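PDB 5GXX: glucanase from Clostridium thermocellum, which probably hydrolyses internal beta-1,4-glucosidic bonds of cellulose, as an endoglucanase of glycoside hydrolase family 9 from the cellulosome. Local coordinates for residues A[170-175]-A[199-204]; A[60-65]-A[145-150]. The protein carries 1 engineered substitution. All blocks are in the same frame, centred on the assembly; numbering follows the deposited sequence.

Both contacts lie in the family 9 catalytic module, with their centres about 10 Å apart. Contact 2 pairs helices 58-75 and 142-158; contact 1 pairs 162-178 and 198-212. Helix 142-158 is followed in the chain by helix 162-178, and the two contacts touch directly. Q147 of contact 2 accepts a probable hydrogen bond from W203 of contact 1, NE1 to OE1 at 2.9 Å. Nearby, A204 CB packs on G146 O at 3.3 Å. D199 and E200 of contact 1 bind calcium. The Q147 side chain is about 7 Å from that ion but does not ligate it.

Contact 1. Residues A[170-175]-A[199-204]; sequences KYFELA and DELLWA. With CA (calcium ion), chain C.
F172 reaches across from helix 162-178 and lays one border of its ring against helix 198-212. Its CG is anti to the backbone N (chi1 172°), which carries the ring over to the partner helix. CE1 sits 3.8 Å from L201 O, and this oxygen meets the ring at its edge, near the ring plane. The same oxygen also takes part in a hydrogen bond with S205 OG. CD1 lies 3.9 Å from A204 CB, which approaches the ring obliquely. The side chains of F172 and L201 cross at about a right angle. The CD2 branch of L201 does the touching: it is 4.1 Å from F172 CE1 and 3.9 Å from A175 CB. The methyls of A175 and A204 point toward the partner helix, and the bulkier F172 and L201 bridge segment axes 10.7 Å apart. No hydrogen bond crosses; apart from the ring edge at L201 O, the side-chain contacts are apolar. Y224 of helix 215-224 touches both F172 and L201.

D199 and E200 turn to calcium instead. Each carboxylate chelates it with both oxygens; D199 OD2 and E200 OE2 are both 2.3 Å from the calcium ion. The E200 chain bends at chi2 (77°) to bring its carboxylate round. The ion probably offsets the charge of these two close acids. A water, S195, G196 and D246 complete the site. The segments run roughly antiparallel, at 148°, as neighbouring helices of the family 9 (alpha/alpha)6 barrel, with a calcium site at the start of helix 198-212.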
# COMPACT_ATOMS: atom_id res chain seq x y z
N LYS A 170 -2.36 -43.98 -34.49
CA LYS A 170 -3.36 -42.91 -34.56
C LYS A 170 -2.65 -41.58 -34.79
O LYS A 170 -2.97 -40.82 -35.70
CB LYS A 170 -4.20 -42.82 -33.27
CG LYS A 170 -5.41 -43.73 -33.14
CD LYS A 170 -6.16 -43.35 -31.87
CE LYS A 170 -7.22 -44.37 -31.48
NZ LYS A 170 -8.40 -44.29 -32.38
N TYR A 171 -1.63 -41.33 -33.97
CA TYR A 171 -0.93 -40.06 -34.00
C TYR A 171 -0.10 -39.89 -35.27
O TYR A 171 -0.09 -38.82 -35.87
CB TYR A 171 -0.09 -39.87 -32.73
CG TYR A 171 -0.90 -39.73 -31.46
CD1 TYR A 171 -2.28 -39.51 -31.47
CD2 TYR A 171 -0.28 -39.83 -30.22
CE1 TYR A 171 -2.99 -39.37 -30.28
CE2 TYR A 171 -0.98 -39.69 -29.04
CZ TYR A 171 -2.34 -39.46 -29.07
OH TYR A 171 -3.02 -39.34 -27.89
N PHE A 172 0.55 -40.97 -35.72
CA PHE A 172 1.35 -40.86 -36.92
C PHE A 172 0.46 -40.55 -38.13
O PHE A 172 0.80 -39.70 -38.95
CB PHE A 172 2.20 -42.10 -37.20
CG PHE A 172 2.87 -42.03 -38.54
CD1 PHE A 172 4.02 -41.27 -38.73
CD2 PHE A 172 2.31 -42.67 -39.63
CE1 PHE A 172 4.60 -41.17 -39.99
CE2 PHE A 172 2.89 -42.58 -40.89
CZ PHE A 172 4.04 -41.82 -41.08
N GLU A 173 -0.68 -41.22 -38.21
CA GLU A 173 -1.57 -40.96 -39.33
C GLU A 173 -2.02 -39.51 -39.37
O GLU A 173 -2.11 -38.92 -40.45
CB GLU A 173 -2.75 -41.94 -39.30
CG GLU A 173 -2.34 -43.35 -39.71
CD GLU A 173 -3.32 -44.43 -39.24
OE1 GLU A 173 -4.44 -44.09 -38.80
OE2 GLU A 173 -2.96 -45.62 -39.30
N LEU A 174 -2.33 -38.95 -38.20
CA LEU A 174 -2.78 -37.56 -38.07
C LEU A 174 -1.66 -36.62 -38.45
O LEU A 174 -1.84 -35.66 -39.18
CB LEU A 174 -3.27 -37.25 -36.65
CG LEU A 174 -3.57 -35.78 -36.30
CD1 LEU A 174 -4.68 -35.24 -37.18
CD2 LEU A 174 -3.91 -35.57 -34.82
N ALA A 175 -0.47 -36.89 -37.92
CA ALA A 175 0.66 -36.02 -38.18
C ALA A 175 1.02 -36.02 -39.66
O ALA A 175 1.33 -34.98 -40.23
CB ALA A 175 1.85 -36.48 -37.35
N ASP A 199 11.49 -34.24 -40.04
CA ASP A 199 12.28 -35.11 -39.17
C ASP A 199 11.44 -35.92 -38.18
O ASP A 199 11.75 -37.09 -37.95
CB ASP A 199 13.35 -34.30 -38.42
CG ASP A 199 12.76 -33.09 -37.70
OD1 ASP A 199 12.47 -32.07 -38.37
OD2 ASP A 199 12.60 -33.14 -36.46
N GLU A 200 10.39 -35.34 -37.61
CA GLU A 200 9.51 -36.10 -36.73
C GLU A 200 8.79 -37.21 -37.49
O GLU A 200 8.59 -38.31 -36.97
CB GLU A 200 8.46 -35.22 -36.04
CG GLU A 200 8.97 -34.30 -34.94
CD GLU A 200 9.68 -33.07 -35.45
OE1 GLU A 200 9.64 -32.84 -36.69
OE2 GLU A 200 10.27 -32.33 -34.63
N LEU A 201 8.37 -36.93 -38.72
CA LEU A 201 7.71 -37.99 -39.49
C LEU A 201 8.67 -39.13 -39.80
O LEU A 201 8.28 -40.29 -39.73
CB LEU A 201 7.06 -37.47 -40.78
CG LEU A 201 5.94 -36.45 -40.60
CD1 LEU A 201 5.48 -36.00 -42.01
CD2 LEU A 201 4.77 -37.05 -39.81
N LEU A 202 9.91 -38.79 -40.15
CA LEU A 202 10.97 -39.79 -40.29
C LEU A 202 11.17 -40.64 -39.05
O LEU A 202 11.22 -41.87 -39.12
CB LEU A 202 12.31 -39.09 -40.61
CG LEU A 202 13.54 -40.00 -40.71
CD1 LEU A 202 13.38 -41.07 -41.79
CD2 LEU A 202 14.75 -39.12 -40.98
N TRP A 203 11.34 -39.98 -37.91
CA TRP A 203 11.59 -40.61 -36.62
C TRP A 203 10.42 -41.52 -36.25
O TRP A 203 10.62 -42.68 -35.89
CB TRP A 203 11.79 -39.49 -35.59
CG TRP A 203 11.99 -39.76 -34.13
CD1 TRP A 203 11.20 -39.30 -33.13
CD2 TRP A 203 13.10 -40.42 -33.48
NE1 TRP A 203 11.70 -39.64 -31.90
CE2 TRP A 203 12.88 -40.33 -32.09
CE3 TRP A 203 14.25 -41.07 -33.94
CZ2 TRP A 203 13.75 -40.88 -31.15
CZ3 TRP A 203 15.11 -41.62 -33.00
CH2 TRP A 203 14.86 -41.51 -31.62
N ALA A 204 9.20 -41.01 -36.38
CA ALA A 204 8.04 -41.81 -36.01
C ALA A 204 7.84 -43.01 -36.94
O ALA A 204 7.61 -44.13 -36.45
CB ALA A 204 6.80 -40.93 -35.98
CA CA C . 11.50 -31.11 -36.18
O HOH W 1 10.69 -29.26 -35.15

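Contact 2. Residues A[60-65]-A[145-150]; sequences PMAYSA and VGQMAA
Q147 is the first residue of 145-150 to meet helix 58-75, and it lies against the backbone at Y63. Its CG is anti to the backbone N (chi1 -170°), and the chain then bends at chi2 (60°). This lays CG 3.4 Å from Y63 N and OE1 3.4 Å from Y63 CA. The amide carbon CD also packs on Y63 CB at 3.9 Å. The polar partner of OE1 is W203 NE1, on helix 198-212, which helps fix the amide. The main chain of Q147 takes part too, with its O 3.7 Å from A62 CB.

M148 comes next. Its side chain starts away from helix 58-75, so its base makes the contact. A62 CB rests 3.7 Å from M148 CA and 3.9 Å from M148 CG. The small A62 methyl thus rests against both the carbonyl of Q147 and the root of M148. The rest of M148 turns to Y171 of helix 162-178.

No hydrogen bond joins the two segments. Their axes come within 8.1 Å, a close approach with alanine at the interface. The N-to-C directions differ by 24°. This is a nearly parallel helix pair buried in the (alpha/alpha)6 barrel of the family 9 catalytic module.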
# COMPACT_ATOMS: atom_id res chain seq x y z
N PRO A 60 9.04 -31.65 -26.12
CA PRO A 60 10.15 -32.26 -25.38
C PRO A 60 9.71 -33.39 -24.44
O PRO A 60 10.52 -34.26 -24.12
CB PRO A 60 10.74 -31.09 -24.58
CG PRO A 60 9.55 -30.15 -24.42
CD PRO A 60 8.87 -30.23 -25.75
N MET A 61 8.45 -33.42 -24.01
CA MET A 61 8.04 -34.50 -23.12
C MET A 61 8.04 -35.81 -23.88
O MET A 61 8.60 -36.81 -23.39
CB MET A 61 6.65 -34.26 -22.52
CG MET A 61 6.43 -35.12 -21.29
SD MET A 61 4.71 -35.40 -20.82
CE MET A 61 4.08 -33.75 -20.56
N ALA A 62 7.46 -35.78 -25.08
CA ALA A 62 7.39 -36.98 -25.89
C ALA A 62 8.79 -37.35 -26.37
O ALA A 62 9.13 -38.53 -26.38
CB ALA A 62 6.43 -36.77 -27.06
N TYR A 63 9.62 -36.37 -26.69
CA TYR A 63 10.99 -36.64 -27.13
C TYR A 63 11.69 -37.42 -26.03
O TYR A 63 12.35 -38.43 -26.28
CB TYR A 63 11.75 -35.35 -27.45
CG TYR A 63 13.26 -35.53 -27.40
CD1 TYR A 63 13.96 -35.99 -28.51
CD2 TYR A 63 13.96 -35.25 -26.22
CE1 TYR A 63 15.34 -36.18 -28.46
CE2 TYR A 63 15.35 -35.44 -26.16
CZ TYR A 63 16.01 -35.91 -27.29
OH TYR A 63 17.38 -36.10 -27.28
N SER A 64 11.54 -36.91 -24.81
CA SER A 64 12.19 -37.49 -23.63
C SER A 64 11.72 -38.93 -23.45
O SER A 64 12.52 -39.84 -23.24
CB SER A 64 11.99 -36.68 -22.35
OG SER A 64 12.51 -35.36 -22.47
N ALA A 65 10.41 -39.14 -23.49
CA ALA A 65 9.87 -40.50 -23.41
C ALA A 65 10.40 -41.42 -24.52
O ALA A 65 10.78 -42.56 -24.24
CB ALA A 65 8.34 -40.45 -23.47
N VAL A 145 2.76 -33.92 -32.74
CA VAL A 145 2.04 -35.19 -32.87
C VAL A 145 2.93 -36.34 -33.37
O VAL A 145 2.76 -37.48 -32.94
CB VAL A 145 0.78 -35.05 -33.78
CG1 VAL A 145 0.04 -36.38 -33.95
CG2 VAL A 145 -0.19 -34.01 -33.21
N GLY A 146 3.87 -36.04 -34.25
CA GLY A 146 4.78 -37.05 -34.77
C GLY A 146 5.70 -37.56 -33.67
O GLY A 146 6.01 -38.75 -33.59
N GLN A 147 6.15 -36.64 -32.82
CA GLN A 147 6.99 -37.03 -31.68
C GLN A 147 6.22 -37.87 -30.67
O GLN A 147 6.73 -38.87 -30.15
CB GLN A 147 7.66 -35.81 -31.01
CG GLN A 147 8.74 -36.14 -29.97
CD GLN A 147 9.91 -36.93 -30.53
OE1 GLN A 147 10.17 -38.04 -30.07
NE2 GLN A 147 10.61 -36.37 -31.51
N MET A 148 4.96 -37.51 -30.43
CA MET A 148 4.12 -38.31 -29.53
C MET A 148 3.95 -39.71 -30.12
O MET A 148 4.01 -40.71 -29.39
CB MET A 148 2.76 -37.64 -29.29
CG MET A 148 2.85 -36.29 -28.56
SD MET A 148 1.32 -35.31 -28.63
CE MET A 148 0.16 -36.38 -27.76
N ALA A 149 3.79 -39.79 -31.44
CA ALA A 149 3.68 -41.09 -32.11
C ALA A 149 4.94 -41.93 -31.93
O ALA A 149 4.85 -43.12 -31.64
CB ALA A 149 3.42 -40.90 -33.59
N ALA A 150 6.10 -41.30 -32.11
CA ALA A 150 7.38 -41.99 -32.01
C ALA A 150 7.58 -42.56 -30.61
O ALA A 150 8.00 -43.71 -30.45
CB ALA A 150 8.52 -41.03 -32.35